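Local coordinates for protein Pre-mRNA splicing factor PRP8 (Cyanidioschyzon merolae, PDB 6NQI) that is a core spliceosomal splicing factor that probably binds U2, U5 and U6 snRNAs and pre-mRNA introns, the chain here being its RNase H-like domain, at residues Q117-L122 / L161-L166; L11-D16 / A112-Q117; A58-A63 / M90-T95; I82-T87 / I105-G110; H23-I28 / V43-W48. All blocks are in the same frame, centred on the assembly; numbering follows the deposited sequence.

Contact 1. Residues Q117-L122 / L161-L166; sequences QALMAL and LLLHAL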
# COMPACT_ATOMS: atom_id res chain seq x y z
N GLN A 117 2.84 5.68 -0.95
CA GLN A 117 3.54 5.58 -2.24
C GLN A 117 5.05 5.66 -2.07
O GLN A 117 5.79 5.23 -2.96
CB GLN A 117 3.11 6.69 -3.19
CG GLN A 117 3.16 8.06 -2.55
CD GLN A 117 2.88 9.19 -3.54
OE1 GLN A 117 2.82 8.99 -4.75
NE2 GLN A 117 2.74 10.41 -3.01
N ALA A 118 5.53 6.24 -0.96
CA ALA A 118 6.97 6.33 -0.73
C ALA A 118 7.63 4.96 -0.70
O ALA A 118 8.86 4.87 -0.86
CB ALA A 118 7.25 7.10 0.57
N LEU A 119 6.86 3.87 -0.57
CA LEU A 119 7.48 2.56 -0.65
C LEU A 119 8.16 2.32 -2.00
O LEU A 119 9.01 1.43 -2.11
CB LEU A 119 6.44 1.46 -0.40
CG LEU A 119 6.02 1.43 1.05
CD1 LEU A 119 4.96 0.35 1.28
CD2 LEU A 119 7.26 1.23 1.91
N MET A 120 7.83 3.13 -3.01
CA MET A 120 8.50 3.06 -4.30
C MET A 120 10.00 3.19 -4.17
O MET A 120 10.73 2.82 -5.09
CB MET A 120 7.98 4.17 -5.22
CG MET A 120 8.20 3.93 -6.70
SD MET A 120 7.31 2.45 -7.19
CE MET A 120 8.67 1.31 -7.44
N ALA A 121 10.48 3.67 -3.02
CA ALA A 121 11.89 3.85 -2.74
C ALA A 121 12.59 2.58 -2.24
O ALA A 121 13.83 2.56 -2.23
CB ALA A 121 12.04 4.97 -1.72
N LEU A 122 11.86 1.53 -1.87
CA LEU A 122 12.54 0.32 -1.41
C LEU A 122 13.13 -0.41 -2.62
O LEU A 122 12.43 -0.61 -3.61
CB LEU A 122 11.57 -0.57 -0.64
CG LEU A 122 11.03 0.01 0.71
CD1 LEU A 122 10.18 -0.97 1.52
CD2 LEU A 122 12.15 0.58 1.60
N LEU A 161 5.93 5.51 10.60
CA LEU A 161 7.14 6.31 10.74
C LEU A 161 8.11 6.04 9.61
O LEU A 161 8.76 6.95 9.09
CB LEU A 161 7.81 6.03 12.09
CG LEU A 161 9.14 6.75 12.35
CD1 LEU A 161 8.97 8.26 12.27
CD2 LEU A 161 9.72 6.34 13.69
N LEU A 162 8.21 4.77 9.21
CA LEU A 162 9.05 4.39 8.07
C LEU A 162 8.55 5.04 6.80
O LEU A 162 9.35 5.54 6.00
CB LEU A 162 9.07 2.87 7.91
CG LEU A 162 10.02 2.19 8.89
CD1 LEU A 162 9.81 0.69 8.88
CD2 LEU A 162 11.47 2.51 8.62
N LEU A 163 7.22 5.04 6.60
CA LEU A 163 6.64 5.65 5.40
C LEU A 163 7.04 7.12 5.30
O LEU A 163 7.51 7.59 4.25
CB LEU A 163 5.12 5.52 5.43
CG LEU A 163 4.44 4.18 5.15
CD1 LEU A 163 2.93 4.36 5.05
CD2 LEU A 163 4.95 3.51 3.93
N HIS A 164 6.91 7.85 6.41
CA HIS A 164 7.22 9.28 6.36
C HIS A 164 8.72 9.53 6.21
O HIS A 164 9.13 10.49 5.54
CB HIS A 164 6.68 9.99 7.59
CG HIS A 164 5.21 10.26 7.51
ND1 HIS A 164 4.70 11.45 7.06
CD2 HIS A 164 4.15 9.48 7.80
CE1 HIS A 164 3.38 11.41 7.09
NE2 HIS A 164 3.02 10.22 7.54
N ALA A 165 9.55 8.69 6.83
CA ALA A 165 10.99 8.85 6.66
C ALA A 165 11.41 8.59 5.21
O ALA A 165 12.25 9.31 4.66
CB ALA A 165 11.73 7.91 7.62
N LEU A 166 10.77 7.60 4.57
CA LEU A 166 11.06 7.32 3.16
C LEU A 166 10.61 8.46 2.27
O LEU A 166 11.25 8.74 1.24
CB LEU A 166 10.38 6.01 2.75
CG LEU A 166 11.03 4.74 3.30
CD1 LEU A 166 10.25 3.50 2.95
CD2 LEU A 166 12.42 4.65 2.71

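Contact 2. Residues L11-D16 / A112-Q117; sequences LWIVDD and AAMPLQ. With BME (beta-mercaptoethanol), chain C.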
# COMPACT_ATOMS: atom_id res chain seq x y z
N LEU A 11 -8.46 -2.60 8.22
CA LEU A 11 -8.65 -1.56 7.21
C LEU A 11 -7.77 -1.81 5.97
O LEU A 11 -6.75 -2.49 6.04
CB LEU A 11 -8.32 -0.17 7.78
CG LEU A 11 -9.20 0.54 8.80
CD1 LEU A 11 -8.74 1.97 9.08
CD2 LEU A 11 -10.60 0.55 8.22
N TRP A 12 -8.18 -1.25 4.82
CA TRP A 12 -7.37 -1.26 3.60
C TRP A 12 -7.06 0.17 3.20
O TRP A 12 -7.96 0.92 2.81
CB TRP A 12 -8.08 -1.98 2.44
CG TRP A 12 -7.97 -3.48 2.50
CD1 TRP A 12 -7.41 -4.20 3.50
CD2 TRP A 12 -8.43 -4.42 1.53
NE1 TRP A 12 -7.47 -5.54 3.21
CE2 TRP A 12 -8.11 -5.71 2.02
CE3 TRP A 12 -9.06 -4.31 0.28
CZ2 TRP A 12 -8.40 -6.87 1.32
CZ3 TRP A 12 -9.36 -5.48 -0.43
CH2 TRP A 12 -9.03 -6.74 0.10
N ILE A 13 -5.79 0.55 3.29
CA ILE A 13 -5.34 1.84 2.80
C ILE A 13 -4.90 1.67 1.33
O ILE A 13 -3.98 0.91 1.02
CB ILE A 13 -4.18 2.39 3.65
CG1 ILE A 13 -4.40 2.19 5.16
CG2 ILE A 13 -4.04 3.87 3.39
CD1 ILE A 13 -5.52 3.02 5.81
N VAL A 14 -5.58 2.36 0.42
CA VAL A 14 -5.31 2.22 -1.00
C VAL A 14 -4.70 3.51 -1.53
O VAL A 14 -5.26 4.60 -1.33
CB VAL A 14 -6.58 1.85 -1.78
CG1 VAL A 14 -6.18 1.35 -3.20
CG2 VAL A 14 -7.42 0.83 -0.97
N ASP A 15 -3.54 3.38 -2.16
CA ASP A 15 -2.78 4.52 -2.68
C ASP A 15 -2.39 4.21 -4.12
O ASP A 15 -1.62 3.27 -4.37
CB ASP A 15 -1.54 4.79 -1.80
CG ASP A 15 -0.87 6.13 -2.09
OD1 ASP A 15 -1.08 6.71 -3.17
OD2 ASP A 15 -0.12 6.62 -1.22
N ASP A 16 -2.93 4.97 -5.06
CA ASP A 16 -2.63 4.75 -6.47
C ASP A 16 -1.85 5.91 -7.08
O ASP A 16 -1.65 5.93 -8.29
CB ASP A 16 -3.92 4.46 -7.25
CG ASP A 16 -4.81 5.68 -7.40
OD1 ASP A 16 -4.63 6.67 -6.65
OD2 ASP A 16 -5.74 5.62 -8.25
N ALA A 112 -4.47 10.53 2.07
CA ALA A 112 -3.44 11.37 1.48
C ALA A 112 -2.37 11.73 2.50
O ALA A 112 -1.17 11.71 2.18
CB ALA A 112 -4.08 12.63 0.90
N ALA A 113 -2.78 12.04 3.73
CA ALA A 113 -1.84 12.34 4.80
C ALA A 113 -0.80 11.24 4.99
O ALA A 113 0.24 11.49 5.61
CB ALA A 113 -2.61 12.55 6.11
N MET A 114 -1.04 10.04 4.44
CA MET A 114 -0.11 8.93 4.62
C MET A 114 0.66 8.62 3.34
O MET A 114 0.06 8.16 2.35
CB MET A 114 -0.84 7.68 5.13
CG MET A 114 -1.53 7.91 6.48
SD MET A 114 -2.61 6.58 7.12
CE MET A 114 -4.14 6.83 6.23
N PRO A 115 1.97 8.90 3.29
CA PRO A 115 2.76 8.70 2.06
C PRO A 115 3.16 7.24 1.86
O PRO A 115 4.32 6.85 1.91
CB PRO A 115 3.97 9.60 2.30
CG PRO A 115 4.18 9.49 3.77
CD PRO A 115 2.78 9.49 4.37
N LEU A 116 2.13 6.42 1.62
CA LEU A 116 2.34 5.00 1.35
C LEU A 116 3.08 4.80 0.03
O LEU A 116 3.87 3.85 -0.11
CB LEU A 116 0.98 4.30 1.35
CG LEU A 116 0.91 2.82 1.06
CD1 LEU A 116 1.64 2.06 2.13
CD2 LEU A 116 -0.53 2.39 1.01
N GLN A 117 2.84 5.68 -0.95
CA GLN A 117 3.54 5.58 -2.24
C GLN A 117 5.05 5.66 -2.07
O GLN A 117 5.79 5.23 -2.96
CB GLN A 117 3.11 6.69 -3.19
CG GLN A 117 3.16 8.06 -2.55
CD GLN A 117 2.88 9.19 -3.54
OE1 GLN A 117 2.82 8.99 -4.75
NE2 GLN A 117 2.74 10.41 -3.01
C1 BME C . -6.35 4.81 -4.41
C2 BME C . -7.75 5.03 -4.97
O1 BME C . -5.82 6.09 -4.24
S2 BME C . -8.54 3.55 -5.64

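Contact 3. Residues A58-A63 / M90-T95; sequences AKWKCA and MDPLKT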
# COMPACT_ATOMS: atom_id res chain seq x y z
N ALA A 58 -6.79 6.00 -14.48
CA ALA A 58 -6.22 5.55 -13.21
C ALA A 58 -7.30 5.33 -12.16
O ALA A 58 -7.26 4.34 -11.41
CB ALA A 58 -5.19 6.57 -12.73
N LYS A 59 -8.24 6.27 -12.03
CA LYS A 59 -9.27 6.13 -11.02
C LYS A 59 -10.07 4.85 -11.23
O LYS A 59 -10.34 4.10 -10.27
CB LYS A 59 -10.18 7.36 -11.01
CG LYS A 59 -11.23 7.45 -12.10
CD LYS A 59 -11.83 8.84 -12.08
CE LYS A 59 -13.15 8.88 -12.80
NZ LYS A 59 -13.73 10.26 -12.75
N TRP A 60 -10.39 4.53 -12.49
CA TRP A 60 -11.21 3.35 -12.75
C TRP A 60 -10.41 2.06 -12.61
O TRP A 60 -10.93 1.07 -12.10
CB TRP A 60 -11.86 3.46 -14.12
CG TRP A 60 -13.05 4.34 -14.10
CD1 TRP A 60 -13.16 5.61 -14.61
CD2 TRP A 60 -14.29 4.07 -13.45
NE1 TRP A 60 -14.42 6.12 -14.36
CE2 TRP A 60 -15.13 5.19 -13.64
CE3 TRP A 60 -14.79 2.97 -12.74
CZ2 TRP A 60 -16.43 5.24 -13.15
CZ3 TRP A 60 -16.07 3.02 -12.26
CH2 TRP A 60 -16.88 4.15 -12.47
N LYS A 61 -9.14 2.05 -13.06
CA LYS A 61 -8.31 0.87 -12.83
C LYS A 61 -8.09 0.62 -11.34
O LYS A 61 -8.08 -0.53 -10.89
CB LYS A 61 -6.97 0.95 -13.56
CG LYS A 61 -7.04 0.60 -15.06
CD LYS A 61 -5.78 -0.14 -15.53
CE LYS A 61 -5.93 -1.67 -15.50
NZ LYS A 61 -6.99 -2.14 -16.44
N CYS A 62 -7.93 1.68 -10.55
CA CYS A 62 -7.79 1.47 -9.12
C CYS A 62 -9.07 0.89 -8.51
O CYS A 62 -9.02 -0.05 -7.70
CB CYS A 62 -7.42 2.77 -8.42
SG CYS A 62 -7.16 2.48 -6.65
N ALA A 63 -10.23 1.45 -8.89
CA ALA A 63 -11.51 0.92 -8.41
C ALA A 63 -11.67 -0.55 -8.78
O ALA A 63 -12.09 -1.38 -7.95
CB ALA A 63 -12.65 1.75 -8.97
N MET A 90 -13.25 7.63 -5.28
CA MET A 90 -14.29 7.31 -4.31
C MET A 90 -15.61 7.01 -5.02
O MET A 90 -16.26 5.99 -4.74
CB MET A 90 -14.47 8.46 -3.34
CG MET A 90 -15.61 8.23 -2.37
SD MET A 90 -15.49 9.17 -0.83
CE MET A 90 -13.98 8.44 -0.25
N ASP A 91 -15.99 7.86 -5.97
CA ASP A 91 -17.17 7.58 -6.78
C ASP A 91 -17.01 6.33 -7.63
O ASP A 91 -17.92 5.48 -7.61
CB ASP A 91 -17.51 8.77 -7.67
CG ASP A 91 -18.37 9.81 -6.98
OD1 ASP A 91 -18.89 9.52 -5.87
OD2 ASP A 91 -18.61 10.86 -7.63
N PRO A 92 -15.93 6.16 -8.42
CA PRO A 92 -15.81 4.92 -9.23
C PRO A 92 -15.86 3.65 -8.41
O PRO A 92 -16.59 2.71 -8.77
CB PRO A 92 -14.45 5.11 -9.92
CG PRO A 92 -14.32 6.59 -10.07
CD PRO A 92 -14.91 7.15 -8.80
N LEU A 93 -15.12 3.59 -7.31
CA LEU A 93 -15.17 2.43 -6.43
C LEU A 93 -16.60 2.12 -6.00
O LEU A 93 -17.09 0.99 -6.17
CB LEU A 93 -14.29 2.65 -5.22
CG LEU A 93 -14.23 1.44 -4.30
CD1 LEU A 93 -13.81 0.21 -5.09
CD2 LEU A 93 -13.25 1.73 -3.20
N LYS A 94 -17.29 3.10 -5.42
CA LYS A 94 -18.68 2.86 -5.05
C LYS A 94 -19.48 2.28 -6.23
O LYS A 94 -20.21 1.30 -6.06
CB LYS A 94 -19.30 4.14 -4.49
CG LYS A 94 -18.73 4.47 -3.11
CD LYS A 94 -19.11 5.88 -2.68
CE LYS A 94 -18.66 6.16 -1.26
NZ LYS A 94 -19.64 5.68 -0.23
N THR A 95 -19.29 2.83 -7.44
CA THR A 95 -20.06 2.34 -8.59
C THR A 95 -19.77 0.87 -8.85
O THR A 95 -20.69 0.09 -9.11
CB THR A 95 -19.74 3.12 -9.86
OG1 THR A 95 -20.03 4.51 -9.67
CG2 THR A 95 -20.62 2.60 -11.00

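Contact 4. Residues I82-T87 / I105-G110; sequences IVLAQT and IPVRAG. With BME (beta-mercaptoethanol), chain C.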
# COMPACT_ATOMS: atom_id res chain seq x y z
N ILE A 82 -12.37 0.80 3.96
CA ILE A 82 -11.48 1.05 2.83
C ILE A 82 -11.17 2.53 2.82
O ILE A 82 -12.09 3.35 2.80
CB ILE A 82 -12.12 0.62 1.50
CG1 ILE A 82 -12.29 -0.90 1.48
CG2 ILE A 82 -11.28 1.13 0.34
CD1 ILE A 82 -13.33 -1.40 0.50
N VAL A 83 -9.89 2.89 2.84
CA VAL A 83 -9.48 4.29 2.87
C VAL A 83 -8.69 4.57 1.60
O VAL A 83 -7.63 3.96 1.38
CB VAL A 83 -8.65 4.63 4.12
CG1 VAL A 83 -8.43 6.14 4.24
CG2 VAL A 83 -9.26 4.04 5.38
N LEU A 84 -9.17 5.49 0.77
CA LEU A 84 -8.54 5.85 -0.49
C LEU A 84 -7.69 7.09 -0.31
O LEU A 84 -8.09 8.06 0.34
CB LEU A 84 -9.58 6.11 -1.58
CG LEU A 84 -10.58 5.00 -1.85
CD1 LEU A 84 -11.63 5.44 -2.85
CD2 LEU A 84 -9.83 3.77 -2.33
N ALA A 85 -6.49 7.04 -0.89
CA ALA A 85 -5.61 8.20 -0.81
C ALA A 85 -6.12 9.33 -1.70
O ALA A 85 -5.94 10.50 -1.37
CB ALA A 85 -4.18 7.81 -1.18
N GLN A 86 -6.72 9.00 -2.85
CA GLN A 86 -7.23 10.01 -3.78
C GLN A 86 -8.75 9.92 -3.88
O GLN A 86 -9.31 8.86 -4.18
CB GLN A 86 -6.58 9.86 -5.16
CG GLN A 86 -5.22 10.55 -5.23
CD GLN A 86 -4.56 10.46 -6.61
OE1 GLN A 86 -4.73 9.47 -7.32
NE2 GLN A 86 -3.80 11.49 -6.97
N THR A 87 -9.41 11.07 -3.69
CA THR A 87 -10.86 11.06 -3.60
C THR A 87 -11.50 10.82 -4.96
O THR A 87 -12.68 10.44 -5.03
CB THR A 87 -11.35 12.38 -2.99
OG1 THR A 87 -12.75 12.29 -2.67
CG2 THR A 87 -11.12 13.56 -3.93
N ILE A 105 -19.60 -1.75 2.82
CA ILE A 105 -18.27 -1.63 3.39
C ILE A 105 -17.89 -0.15 3.30
O ILE A 105 -17.71 0.35 2.17
CB ILE A 105 -17.23 -2.48 2.66
CG1 ILE A 105 -17.49 -3.97 2.83
CG2 ILE A 105 -15.83 -2.14 3.16
CD1 ILE A 105 -16.42 -4.81 2.14
N PRO A 106 -17.77 0.56 4.41
CA PRO A 106 -17.54 2.00 4.34
C PRO A 106 -16.29 2.31 3.54
O PRO A 106 -15.26 1.64 3.66
CB PRO A 106 -17.40 2.41 5.81
CG PRO A 106 -18.08 1.33 6.55
CD PRO A 106 -17.83 0.08 5.80
N VAL A 107 -16.42 3.28 2.64
CA VAL A 107 -15.33 3.76 1.80
C VAL A 107 -15.11 5.22 2.16
O VAL A 107 -16.04 6.02 2.06
CB VAL A 107 -15.70 3.56 0.32
CG1 VAL A 107 -14.69 4.24 -0.58
CG2 VAL A 107 -15.79 2.09 0.03
N ARG A 108 -13.88 5.57 2.48
CA ARG A 108 -13.53 6.86 3.04
C ARG A 108 -12.31 7.40 2.32
O ARG A 108 -11.53 6.64 1.74
CB ARG A 108 -13.28 6.71 4.56
CG ARG A 108 -13.00 7.98 5.36
CD ARG A 108 -12.74 7.76 6.92
NE ARG A 108 -11.52 7.03 7.35
CZ ARG A 108 -10.33 7.59 7.63
NH1 ARG A 108 -10.15 8.90 7.56
NH2 ARG A 108 -9.31 6.82 8.02
N ALA A 109 -12.16 8.71 2.34
CA ALA A 109 -11.01 9.40 1.79
C ALA A 109 -10.05 9.72 2.92
O ALA A 109 -10.16 9.19 4.03
CB ALA A 109 -11.43 10.66 1.04
N GLY A 110 -9.07 10.57 2.64
CA GLY A 110 -8.18 11.07 3.65
C GLY A 110 -6.95 10.25 3.93
O GLY A 110 -6.28 10.50 4.94
C1 BME C . -6.35 4.81 -4.41
C2 BME C . -7.75 5.03 -4.97
O1 BME C . -5.82 6.09 -4.24
S2 BME C . -8.54 3.55 -5.64

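Contact 5. Residues H23-I28 / V43-W48; sequences HANGVI and VHRTTW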
# COMPACT_ATOMS: atom_id res chain seq x y z
N HIS A 23 7.37 7.02 -18.29
CA HIS A 23 8.22 6.02 -18.94
C HIS A 23 8.67 4.90 -18.00
O HIS A 23 9.81 4.44 -18.04
CB HIS A 23 9.44 6.66 -19.59
CG HIS A 23 9.13 7.69 -20.64
ND1 HIS A 23 9.22 9.05 -20.41
CD2 HIS A 23 8.83 7.55 -21.96
CE1 HIS A 23 8.94 9.70 -21.53
NE2 HIS A 23 8.70 8.81 -22.48
N ALA A 24 7.77 4.46 -17.12
CA ALA A 24 8.09 3.33 -16.26
C ALA A 24 6.79 2.71 -15.78
O ALA A 24 5.74 3.37 -15.75
CB ALA A 24 8.96 3.73 -15.06
N ASN A 25 6.84 1.42 -15.46
CA ASN A 25 5.70 0.77 -14.82
C ASN A 25 5.39 1.46 -13.50
O ASN A 25 6.30 1.76 -12.72
CB ASN A 25 6.00 -0.70 -14.56
CG ASN A 25 6.36 -1.47 -15.82
OD1 ASN A 25 5.93 -1.14 -16.93
ND2 ASN A 25 7.13 -2.53 -15.65
N GLY A 26 4.11 1.73 -13.26
CA GLY A 26 3.63 2.25 -11.99
C GLY A 26 3.27 1.14 -11.01
O GLY A 26 3.49 -0.05 -11.26
N VAL A 27 2.70 1.55 -9.87
CA VAL A 27 2.30 0.63 -8.80
C VAL A 27 1.06 1.19 -8.11
O VAL A 27 0.90 2.40 -7.96
CB VAL A 27 3.45 0.42 -7.77
CG1 VAL A 27 2.94 -0.27 -6.53
CG2 VAL A 27 4.55 -0.44 -8.35
N ILE A 28 0.16 0.29 -7.70
CA ILE A 28 -0.92 0.61 -6.77
C ILE A 28 -0.70 -0.18 -5.48
O ILE A 28 -0.48 -1.40 -5.51
CB ILE A 28 -2.30 0.28 -7.37
CG1 ILE A 28 -2.57 1.15 -8.59
CG2 ILE A 28 -3.43 0.41 -6.27
CD1 ILE A 28 -3.86 0.84 -9.29
N VAL A 43 1.45 -1.76 -12.25
CA VAL A 43 0.69 -1.28 -13.41
C VAL A 43 1.65 -1.13 -14.59
O VAL A 43 2.51 -0.24 -14.60
CB VAL A 43 -0.02 0.04 -13.11
CG1 VAL A 43 -0.72 0.58 -14.36
CG2 VAL A 43 -1.01 -0.14 -11.96
N HIS A 44 1.52 -2.00 -15.60
CA HIS A 44 2.47 -1.98 -16.70
C HIS A 44 2.32 -0.75 -17.58
O HIS A 44 1.24 -0.17 -17.69
CB HIS A 44 2.32 -3.24 -17.54
CG HIS A 44 3.58 -3.63 -18.23
ND1 HIS A 44 3.90 -3.23 -19.51
CD2 HIS A 44 4.63 -4.37 -17.79
CE1 HIS A 44 5.08 -3.72 -19.84
NE2 HIS A 44 5.54 -4.41 -18.81
N ARG A 45 3.42 -0.37 -18.24
CA ARG A 45 3.39 0.81 -19.08
C ARG A 45 2.42 0.70 -20.24
O ARG A 45 1.91 1.72 -20.69
CB ARG A 45 4.76 1.08 -19.70
CG ARG A 45 5.80 1.74 -18.86
CD ARG A 45 7.14 1.47 -19.49
NE ARG A 45 7.34 0.03 -19.48
CZ ARG A 45 8.41 -0.61 -19.92
NH1 ARG A 45 9.43 0.06 -20.46
NH2 ARG A 45 8.46 -1.93 -19.84
N THR A 46 2.10 -0.52 -20.71
CA THR A 46 1.23 -0.60 -21.88
C THR A 46 -0.14 -0.03 -21.57
O THR A 46 -0.84 0.42 -22.48
CB THR A 46 1.11 -2.05 -22.39
OG1 THR A 46 0.47 -2.87 -21.40
CG2 THR A 46 2.49 -2.61 -22.74
N THR A 47 -0.51 -0.03 -20.28
CA THR A 47 -1.74 0.61 -19.82
C THR A 47 -1.88 2.00 -20.44
O THR A 47 -2.92 2.34 -21.02
CB THR A 47 -1.73 0.71 -18.29
OG1 THR A 47 -1.55 -0.59 -17.72
CG2 THR A 47 -3.00 1.33 -17.75
N TRP A 48 -0.81 2.78 -20.41
CA TRP A 48 -0.90 4.18 -20.80
C TRP A 48 -0.65 4.42 -22.29
O TRP A 48 -0.89 5.53 -22.76
CB TRP A 48 0.09 5.01 -19.98
CG TRP A 48 0.01 4.72 -18.56
CD1 TRP A 48 0.92 4.05 -17.80
CD2 TRP A 48 -1.06 5.08 -17.68
NE1 TRP A 48 0.48 3.96 -16.49
CE2 TRP A 48 -0.73 4.59 -16.41
CE3 TRP A 48 -2.25 5.78 -17.86
CZ2 TRP A 48 -1.56 4.78 -15.31
CZ3 TRP A 48 -3.06 5.96 -16.79
CH2 TRP A 48 -2.72 5.47 -15.52

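Contact 1. Residues Q117-L122 / L161-L166
Neither face nor edge of a ring or amide enters where Ala-118, Leu-119, Ala-121 and Leu-122 meet Leu-163 and Leu-166. Among planar groups, the peptide carbonyl of Leu-163 takes part, its O 3.7 Å from Ala-118 CB. Rings border the contact, Trp-29 of strand 24-32 touching Leu-119 and Trp-178 touching Leu-122. The rest is aliphatic, a worked example of a short 3-10 segment laid against a helix by leucines and alanine methyls. Leu-163 CD2 sits against the fork of Leu-119, 3.7 Å from its CG and nearly as near to its CD2. With CG of Leu-119 anti to its carbonyl carbon (chi1 -71°), the fork is swung over to helix 152-168 although the CB bond does not aim there. Leu-119 CD2 also reaches Leu-166 CD1 at 3.9 Å. That same CD1 meets Leu-122 CD2 at 3.7 Å, the two leucine side chains lying almost perpendicular, while Leu-166 CB faces Ala-118 CB at 4.0 Å. Replacing Leu-119 by alanine would probably leave Leu-163 CD2 without its mate and open a gap beside Trp-29 and Leu-166. Within the 3-10 segment, Met-120 N bonds to Gln-117 O at 2.9 Å, and the segment hands over to helix 123-130 at Leu-122, the N-cap residue. No hydrogen bond crosses between the segments, and leucines from each side are buried. Cohesion here therefore rests on van der Waals contact and the exclusion of water, with complementary shape in place of directed bonds.

Contact 2. Residues L11-D16 / A112-Q117
The first strand of the RNase H-like sheet presents Ile-13 and Asp-15 to the loop holding Met-114, Leu-116 and Gln-117, which leads from edge strand 107-108 toward helix 123-130. Pro-115 centres an inverse gamma turn in that loop, and Leu-116 N makes a weak bond back to Met-114 O. After the turn, Gln-117 N gives a weak hydrogen bond to Asp-15 OD2 (3.1 Å, 132° at the hydrogen). The stronger partner of that carboxylate is Arg-17, salt-bridged to OD2, so the buried charge is probably balanced chiefly from its own strand. With CG anti to the backbone N (chi1 -168°), Asp-15 extends its carboxylate to the loop backbone, and its OD2 also lies 3.6 Å from Leu-116 CB. Leu-116 CD2 touches both Asp-15 CB and Ile-13 O, each 3.8 Å away. Toward the start of both segments, the terminal methyl of Met-114 meets both branches of Ile-13, with CE 4.1 Å from CD1, and the side chains run roughly at right angles. Alternation along the strand turns Val-14 and Asp-16 to the other face, where a beta-mercaptoethanol, probably from the crystallisation liquor, donates from O1 to Asp-16 OD1 at 2.7 Å.

Contact 3. Residues A58-A63 / M90-T95
Helices 54-71 and 90-97 pass each other at Ala-63 and Leu-93, where the short segments 58-63 and 90-95 bring their axes to 8.4 Å at a crossing angle of -40°, running in broadly the same direction. The nearest alpha carbons, Ala-63 CA and Leu-93 CA, are 4.4 Å apart, and the small methyl of Ala-63 permits this: its CB rests on the backbone of the partner helix, 3.5 Å from Leu-93 N. In return Leu-93 CD1 lies 3.7 Å from Ala-63 O. Pro-92, in the first turn of its helix, is the centre of the packing. It is met on one side by the indole of Trp-60 in a CH-pi contact, with Pro-92 CB 3.4 Å from the centroid of the six-membered ring and only 6° off its normal. Thr-95 stands at the edge of that indole, its CB 4.0 Å from Trp-60 CH2, while its OG1 bonds back to Asp-91 O, which also accepts from Thr-95 N. The aliphatic chain of Lys-59, extended beyond CG, crosses Pro-92 nearly at right angles, CE lying 3.8 Å from Pro-92 CG. No hydrogen bond crosses between the segments, and Thr-95 lies at the exposed border. Inward, Leu-93 continues onto Ile-82 and Leu-84 of strand 81-84, and Cys-62, linked covalently to a beta-mercaptoethanol, touches Val-14 and Asp-16 of strand 11-21, so the helix pair covers one face of the sheet.

Contact 4. Residues I82-T87 / I105-G110
Ile-82 and Val-83 pair in parallel with Val-107 and Arg-108; the backbone and the Ile-82 face are packed, while Arg-108 faces solvent. Ile-82 N donates to Pro-106 O, Arg-108 N to Ile-82 O at 2.9 Å, and Leu-84 N to Arg-108 O at 2.8 Å, the last almost straight (171°). On the face of Ile-82, apolar groups close up. Ile-82 CD1 touches Ile-105 CG2 at 3.7 Å, and Leu-84 CD1 reaches Val-107 CG1 at 4.0 Å. The other methyl of Leu-84, CD2, lies 3.6 Å from S2 of a bound beta-mercaptoethanol. An alanine in place of Leu-84 would probably cost Val-107 CG1 this contact, thin the packing under Leu-93 and open a gap beside that small molecule. On the other face Val-83 itself is buried. With CG anti to the backbone N (chi1 -176°), Arg-108 bends at chi3 (67°) to carry one guanidinium face over Val-83 CG1, NH2 lying 3.8 Å from Val-83 CG2. Thr-87 and Gly-110, at the loop end of the ladder, are exposed too. The pairing closes a beta-alpha-beta unit whose helix 90-97 sets Leu-93 over Ile-82, Leu-84 and Val-107, while Val-83 bonds through its backbone to strand 11-21, so strand 107-108 forms one edge of the sheet in this chain.

Contact 5. Residues H23-I28 / V43-W48
Asn-25 OD1 takes two bonds from Arg-45, one from its backbone N (2.9 Å, 142° at the hydrogen) and a weak one from NE at 3.1 Å, at the end of the antiparallel ladder between strands 24-32 and 37-43 of the RNase H-like sheet. The backbone donor stands tilted from the plane of the amide. Arg-45 turns back at chi3 (-62°), which brings NE round to the oxygen, and its guanidinium is set steeply, 75°, against the amide plane. The other end of the amide is held as well, since ND2 bonds to Thr-129 O and weakly to Ala-132 O; its rotation is thereby restrained. The same oxygen lies over the centre of one face of the His-44 imidazole, 3.5 Å above its plane, while NE2 of that ring, weakly bonded to Ala-132 O, lies at the edge of the Arg-45 guanidinium, in its plane. One residue further along, Gly-26 and Val-43 form a hydrogen-bonded pair: Val-43 N gives to Gly-26 O at 2.8 Å, and Gly-26 N returns a weak bond to Val-43 O. Beyond Val-43 the chain leaves the sheet for a run of helical backbone angles, where Thr-47 donates to His-44 O through both N and OG1, the latter at 2.8 Å. Arg-45 also lays its aliphatic part on the neighbouring segment, CG 3.4 Å from Ala-24 C, and the residue is exposed. Packing begins on the inner side, toward helix 54-71, where Val-43 and Ile-28 meet at a slant, Val-43 CG2 being 3.9 Å from Ile-28 CG1.

How the contacts relate
Strand 11-21 borders most of the set. Contacts 2 and 4, with centres about 9 Å apart, lie on neighbouring strands of one sheet. Contact 5 lies farther along the same sheet, with Ile-28 packed on Asp-16. Contact 1 continues contact 2 through the shared Gln-117, His-164 packing on Pro-115, whereas contact 3 lies on the far side of the chain's centre, its centre about 24 Å from that of contact 1. Contacts 3 and 4 interleave along the chain and meet where Met-90 packs on Ala-109. Contacts 2, 3 and 4 converge on the beta-mercaptoethanol, and the side chain of Ile-28 in contact 5 comes within about 6 Å of it.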